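Local coordinates for protein monoacylglycerol lipase (Palaeococcus ferrophilus, PDB 6QE2) that probably hydrolyses monoacylglycerols to free fatty acid and glycerol, as a monoacylglycerol lipase of the alpha/beta-hydrolase superfamily, at residues 1-6 / 47-52; 60-65 / 170-175. One frame throughout, in Å; residues are numbered along the deposited sequence.

Contact 1: 1-6 / 47-52; sequences MELYRA and DWPGHG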
loop_
_atom_site.group_PDB
_atom_site.type_symbol
_atom_site.label_atom_id
_atom_site.label_comp_id
_atom_site.label_asym_id
_atom_site.label_seq_id
_atom_site.Cartn_x
_atom_site.Cartn_y
_atom_site.Cartn_z
ATOM N N MET A 1 20.645 -0.262 -2.019
ATOM C CA MET A 1 20.867 0.929 -1.215
ATOM C C MET A 1 20.567 0.661 0.247
ATOM O O MET A 1 19.943 -0.333 0.586
ATOM C CB MET A 1 20.010 2.101 -1.713
ATOM C CG MET A 1 18.512 1.872 -1.626
ATOM S SD MET A 1 17.529 3.345 -1.941
ATOM C CE MET A 1 17.936 3.685 -3.645
ATOM N N GLU A 2 21.024 1.560 1.111
ATOM C CA GLU A 2 20.785 1.438 2.536
ATOM C C GLU A 2 19.469 2.115 2.852
ATOM O O GLU A 2 19.400 3.325 2.958
ATOM C CB GLU A 2 21.929 2.052 3.334
ATOM C CG GLU A 2 23.192 1.213 3.268
ATOM C CD GLU A 2 24.344 1.756 4.091
ATOM O OE1 GLU A 2 24.119 2.615 4.959
ATOM O OE2 GLU A 2 25.482 1.305 3.871
ATOM N N LEU A 3 18.425 1.322 2.999
ATOM C CA LEU A 3 17.109 1.854 3.274
ATOM C C LEU A 3 16.894 2.210 4.718
ATOM O O LEU A 3 17.657 1.830 5.587
ATOM C CB LEU A 3 16.053 0.822 2.926
ATOM C CG LEU A 3 15.935 0.303 1.512
ATOM C CD1 LEU A 3 14.974 -0.867 1.552
ATOM C CD2 LEU A 3 15.390 1.404 0.634
ATOM N N TYR A 4 15.822 2.947 4.961
ATOM C CA TYR A 4 15.450 3.280 6.314
ATOM C C TYR A 4 14.543 2.140 6.733
ATOM O O TYR A 4 13.487 1.933 6.143
ATOM C CB TYR A 4 14.690 4.599 6.389
ATOM C CG TYR A 4 13.888 4.715 7.660
ATOM C CD1 TYR A 4 14.485 5.117 8.846
ATOM C CD2 TYR A 4 12.543 4.393 7.681
ATOM C CE1 TYR A 4 13.758 5.209 10.014
ATOM C CE2 TYR A 4 11.807 4.483 8.845
ATOM C CZ TYR A 4 12.419 4.891 10.008
ATOM O OH TYR A 4 11.686 4.980 11.167
ATOM N N ARG A 5 14.977 1.380 7.729
ATOM C CA ARG A 5 14.211 0.255 8.233
ATOM C C ARG A 5 14.077 0.401 9.736
ATOM O O ARG A 5 15.025 0.797 10.408
ATOM C CB ARG A 5 14.926 -1.061 7.925
ATOM C CG ARG A 5 15.224 -1.313 6.456
ATOM C CD ARG A 5 16.308 -2.368 6.324
ATOM N NE ARG A 5 16.550 -2.766 4.942
ATOM C CZ ARG A 5 16.084 -3.882 4.397
ATOM N NH1 ARG A 5 15.345 -4.713 5.117
ATOM N NH2 ARG A 5 16.355 -4.169 3.134
ATOM N N ALA A 6 12.906 0.084 10.269
ATOM C CA ALA A 6 12.716 0.188 11.698
ATOM C C ALA A 6 11.782 -0.878 12.228
ATOM O O ALA A 6 10.774 -1.179 11.614
ATOM C CB ALA A 6 12.178 1.558 12.051
ATOM N N ASP A 47 11.012 2.647 4.501
ATOM C CA ASP A 47 10.672 3.636 3.491
ATOM C C ASP A 47 11.192 3.148 2.148
ATOM O O ASP A 47 12.343 2.714 2.042
ATOM C CB ASP A 47 11.248 5.009 3.847
ATOM C CG ASP A 47 10.502 5.674 4.999
ATOM O OD1 ASP A 47 9.485 5.111 5.457
ATOM O OD2 ASP A 47 10.920 6.764 5.447
ATOM N N TRP A 48 10.318 3.158 1.138
ATOM C CA TRP A 48 10.702 2.749 -0.206
ATOM C C TRP A 48 11.912 3.532 -0.693
ATOM O O TRP A 48 12.127 4.673 -0.265
ATOM C CB TRP A 48 9.574 3.000 -1.201
ATOM C CG TRP A 48 8.358 2.128 -1.152
ATOM C CD1 TRP A 48 7.563 1.862 -0.070
ATOM C CD2 TRP A 48 7.731 1.494 -2.273
ATOM N NE1 TRP A 48 6.502 1.073 -0.447
ATOM C CE2 TRP A 48 6.579 0.836 -1.796
ATOM C CE3 TRP A 48 8.038 1.413 -3.637
ATOM C CZ2 TRP A 48 5.737 0.100 -2.632
ATOM C CZ3 TRP A 48 7.197 0.687 -4.467
ATOM C CH2 TRP A 48 6.063 0.035 -3.961
ATOM N N PRO A 49 12.690 2.974 -1.616
ATOM C CA PRO A 49 13.692 3.781 -2.320
ATOM C C PRO A 49 13.039 5.026 -2.902
ATOM O O PRO A 49 11.907 4.981 -3.392
ATOM C CB PRO A 49 14.195 2.839 -3.418
ATOM C CG PRO A 49 13.907 1.457 -2.905
ATOM C CD PRO A 49 12.656 1.578 -2.083
ATOM N N GLY A 50 13.741 6.154 -2.810
ATOM C CA GLY A 50 13.185 7.389 -3.332
ATOM C C GLY A 50 12.038 7.946 -2.528
ATOM O O GLY A 50 11.260 8.755 -3.045
ATOM N N HIS A 51 11.899 7.526 -1.272
ATOM C CA HIS A 51 10.799 7.944 -0.419
ATOM C C HIS A 51 11.303 8.141 0.999
ATOM O O HIS A 51 12.247 7.475 1.430
ATOM C CB HIS A 51 9.668 6.911 -0.393
ATOM C CG HIS A 51 8.858 6.868 -1.649
ATOM N ND1 HIS A 51 9.290 6.235 -2.793
ATOM C CD2 HIS A 51 7.639 7.380 -1.936
ATOM C CE1 HIS A 51 8.374 6.362 -3.735
ATOM N NE2 HIS A 51 7.360 7.050 -3.240
ATOM N N GLY A 52 10.656 9.061 1.711
ATOM C CA GLY A 52 10.882 9.218 3.142
ATOM C C GLY A 52 12.341 9.396 3.497
ATOM O O GLY A 52 13.064 10.198 2.890
#

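Contact 2: 60-65 / 170-175; sequences HTSVEE and SGKLGM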
loop_
_atom_site.group_PDB
_atom_site.type_symbol
_atom_site.label_atom_id
_atom_site.label_comp_id
_atom_site.label_asym_id
_atom_site.label_seq_id
_atom_site.Cartn_x
_atom_site.Cartn_y
_atom_site.Cartn_z
ATOM N N HIS A 60 11.657 7.389 -7.639
ATOM C CA HIS A 60 12.259 6.466 -8.574
ATOM C C HIS A 60 12.491 5.112 -7.948
ATOM O O HIS A 60 13.464 4.910 -7.241
ATOM C CB HIS A 60 13.582 7.010 -9.090
ATOM C CG HIS A 60 14.184 6.181 -10.173
ATOM N ND1 HIS A 60 13.434 5.631 -11.184
ATOM C CD2 HIS A 60 15.459 5.805 -10.404
ATOM C CE1 HIS A 60 14.221 4.953 -11.996
ATOM N NE2 HIS A 60 15.456 5.045 -11.545
ATOM N N THR A 61 11.579 4.198 -8.241
ATOM C CA THR A 61 11.601 2.830 -7.753
ATOM C C THR A 61 10.589 1.990 -8.538
ATOM O O THR A 61 10.150 2.375 -9.609
ATOM C CB THR A 61 11.300 2.765 -6.239
ATOM O OG1 THR A 61 11.383 1.413 -5.780
ATOM C CG2 THR A 61 9.941 3.333 -5.941
ATOM N N SER A 62 10.222 0.835 -8.010
ATOM C CA SER A 62 9.262 -0.019 -8.696
ATOM C C SER A 62 8.581 -0.961 -7.732
ATOM O O SER A 62 9.053 -1.170 -6.637
ATOM C CB SER A 62 9.934 -0.825 -9.803
ATOM O OG SER A 62 10.809 -1.795 -9.284
ATOM N N VAL A 63 7.474 -1.547 -8.163
ATOM C CA VAL A 63 6.759 -2.498 -7.335
ATOM C C VAL A 63 7.621 -3.740 -7.135
ATOM O O VAL A 63 7.658 -4.312 -6.067
ATOM C CB VAL A 63 5.423 -2.910 -7.965
ATOM C CG1 VAL A 63 4.831 -4.077 -7.205
ATOM C CG2 VAL A 63 4.467 -1.732 -7.993
ATOM N N GLU A 64 8.310 -4.149 -8.190
ATOM C CA GLU A 64 9.219 -5.275 -8.146
ATOM C C GLU A 64 10.351 -5.031 -7.143
ATOM O O GLU A 64 10.754 -5.926 -6.438
ATOM C CB GLU A 64 9.769 -5.540 -9.542
ATOM C CG GLU A 64 8.717 -6.028 -10.520
ATOM C CD GLU A 64 7.911 -4.922 -11.170
ATOM O OE1 GLU A 64 8.162 -3.746 -10.914
ATOM O OE2 GLU A 64 7.013 -5.237 -11.952
ATOM N N GLU A 65 10.861 -3.808 -7.084
ATOM C CA GLU A 65 11.905 -3.489 -6.132
ATOM C C GLU A 65 11.371 -3.633 -4.705
ATOM O O GLU A 65 12.017 -4.219 -3.859
ATOM C CB GLU A 65 12.444 -2.087 -6.372
ATOM C CG GLU A 65 13.576 -1.706 -5.449
ATOM C CD GLU A 65 14.363 -0.513 -5.944
ATOM O OE1 GLU A 65 13.775 0.364 -6.593
ATOM O OE2 GLU A 65 15.575 -0.459 -5.666
ATOM N N SER A 170 8.747 8.369 -11.161
ATOM C CA SER A 170 9.612 8.192 -12.313
ATOM C C SER A 170 8.883 7.419 -13.406
ATOM O O SER A 170 7.822 6.826 -13.189
ATOM C CB SER A 170 10.901 7.476 -11.920
ATOM O OG SER A 170 10.667 6.101 -11.680
ATOM N N GLY A 171 9.450 7.457 -14.612
ATOM C CA GLY A 171 8.882 6.670 -15.693
ATOM C C GLY A 171 8.850 5.192 -15.359
ATOM O O GLY A 171 7.870 4.500 -15.647
ATOM N N LYS A 172 9.914 4.698 -14.716
ATOM C CA LYS A 172 9.968 3.298 -14.308
ATOM C C LYS A 172 8.849 2.973 -13.327
ATOM O O LYS A 172 8.156 1.957 -13.467
ATOM C CB LYS A 172 11.333 2.989 -13.688
ATOM C CG LYS A 172 11.498 1.544 -13.245
ATOM C CD LYS A 172 12.808 1.335 -12.496
ATOM C CE LYS A 172 13.117 -0.145 -12.354
ATOM N NZ LYS A 172 14.275 -0.400 -11.451
ATOM N N LEU A 173 8.642 3.835 -12.333
ATOM C CA LEU A 173 7.612 3.553 -11.338
ATOM C C LEU A 173 6.222 3.625 -11.951
ATOM O O LEU A 173 5.366 2.782 -11.658
ATOM C CB LEU A 173 7.735 4.516 -10.157
ATOM C CG LEU A 173 6.734 4.271 -9.024
ATOM C CD1 LEU A 173 6.701 2.793 -8.631
ATOM C CD2 LEU A 173 7.096 5.129 -7.831
ATOM N N GLY A 174 5.978 4.611 -12.816
ATOM C CA GLY A 174 4.677 4.699 -13.462
ATOM C C GLY A 174 4.359 3.467 -14.287
ATOM O O GLY A 174 3.255 2.921 -14.217
ATOM N N MET A 175 5.332 3.006 -15.079
ATOM C CA MET A 175 5.147 1.777 -15.842
ATOM C C MET A 175 4.872 0.594 -14.924
ATOM O O MET A 175 3.991 -0.228 -15.202
ATOM C CB MET A 175 6.383 1.509 -16.702
ATOM C CG MET A 175 6.265 0.283 -17.598
ATOM S SD MET A 175 7.701 0.079 -18.682
ATOM C CE MET A 175 8.979 -0.311 -17.500
HETATM O O HOH W 1 12.477 -3.066 -10.700
#

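Contact 1: 1-6 / 47-52
The phenol ring of Y4 meets D47 in two ways: the backbone N of D47 lies in the ring plane at one edge, while the D47 carboxylate approaches obliquely, CG 3.6 Å from Y4 CD2 and the carboxylate plane turned 43° from the ring. Across the turn, the H51 imidazole has the P49 carbonyl carbon at its edge, and ND1 donates almost straight to P49 O. The ring of Y4 reaches D47 because its CG stands anti to the backbone N (chi1 160°). The backbones are tied by D47 N to Y4 O at 3.1 Å, in the carbonyl plane. L3 CD2 then reaches P49 CG at 3.8 Å, and the sulfur of M1 touches P49 CB at 3.7 Å. The D47 carboxylate bonds S26 OG and K53 N; an alanine here would probably leave both without their partner and open a gap beside Y4. S54 OG spans the segments, bonding to Y4 N and D47 O. The contact extends the pairing of edge strand 5-8 with antiparallel strand 42-46, where A6 and A45 are bonded, while L3 and P49 both rest on I69 of helix 63-77.

Contact 2: 60-65 / 170-175
H60 and S170 meet through a nearly straight hydrogen bond, ND1 to OG at 2.9 Å (171°), with the hydroxyl lying in the imidazole plane at the ring edge. The rotation of S170 serves two partners at once: with chi1 at 74°, OG sits between the backbone N and the carbonyl carbon, where it bonds H60 and accepts from L173 N at 3.1 Å as the N-cap of helix 171-186. S62 takes the same rotation and caps the other helix, its OG accepting from E65 N at 3.0 Å. Between the two caps runs K172, extended along its whole length. Its CB meets the H60 ring at the CE1 edge, while CD passes CE1 from well out of the ring plane. CE passes 4.1 Å from S62 CB, and NZ gives a weak hydrogen bond to a water that also meets S62 OG; any attraction to the E65 carboxylate is probably diffuse. T61 splits its branches: OG1, anti to the backbone N, donates to E65 OE1 at 2.7 Å from above the carboxylate plane, whereas methyl CG2 lies alongside L173 CD2 at 3.9 Å. L173 packs CB against T61 O at 3.3 Å and sends CD1 to S62 CA. Beyond the segments, E64 joins S176 and N180 of helix 171-186. A bound lauryl dimethylamine-N-oxide touches S170 and G171. Two helix starts, each with a serine N-cap, thus meet, and the contact joins helix 63-77 of the alpha/beta-hydrolase core to a helix that lies, in sequence, between core strands 106-110 and 195-200, consistent with the cap of monoglyceride lipases.

How the contacts relate
The two contacts stand in series along the chain, their centres about 14 Å apart, and illustrate how chemistry follows place in a fold. Contact 1 is partly buried at the margin of the central sheet and joins the chain start to the loop after strand 42-46 through one backbone bond, a tyrosine ring against a carboxylate and light apolar packing. Contact 2 is buried and joins two helix starts, each capped by its own serine, through one imidazole-hydroxyl bond and the packing of K172 and L173 on H60 and T61. Both engage helix 63-77, contact 1 from the side and contact 2 at its beginning. They also meet directly: W48 and P49 pack against T61, and P49 CG lies 3.7 Å from E65 CD.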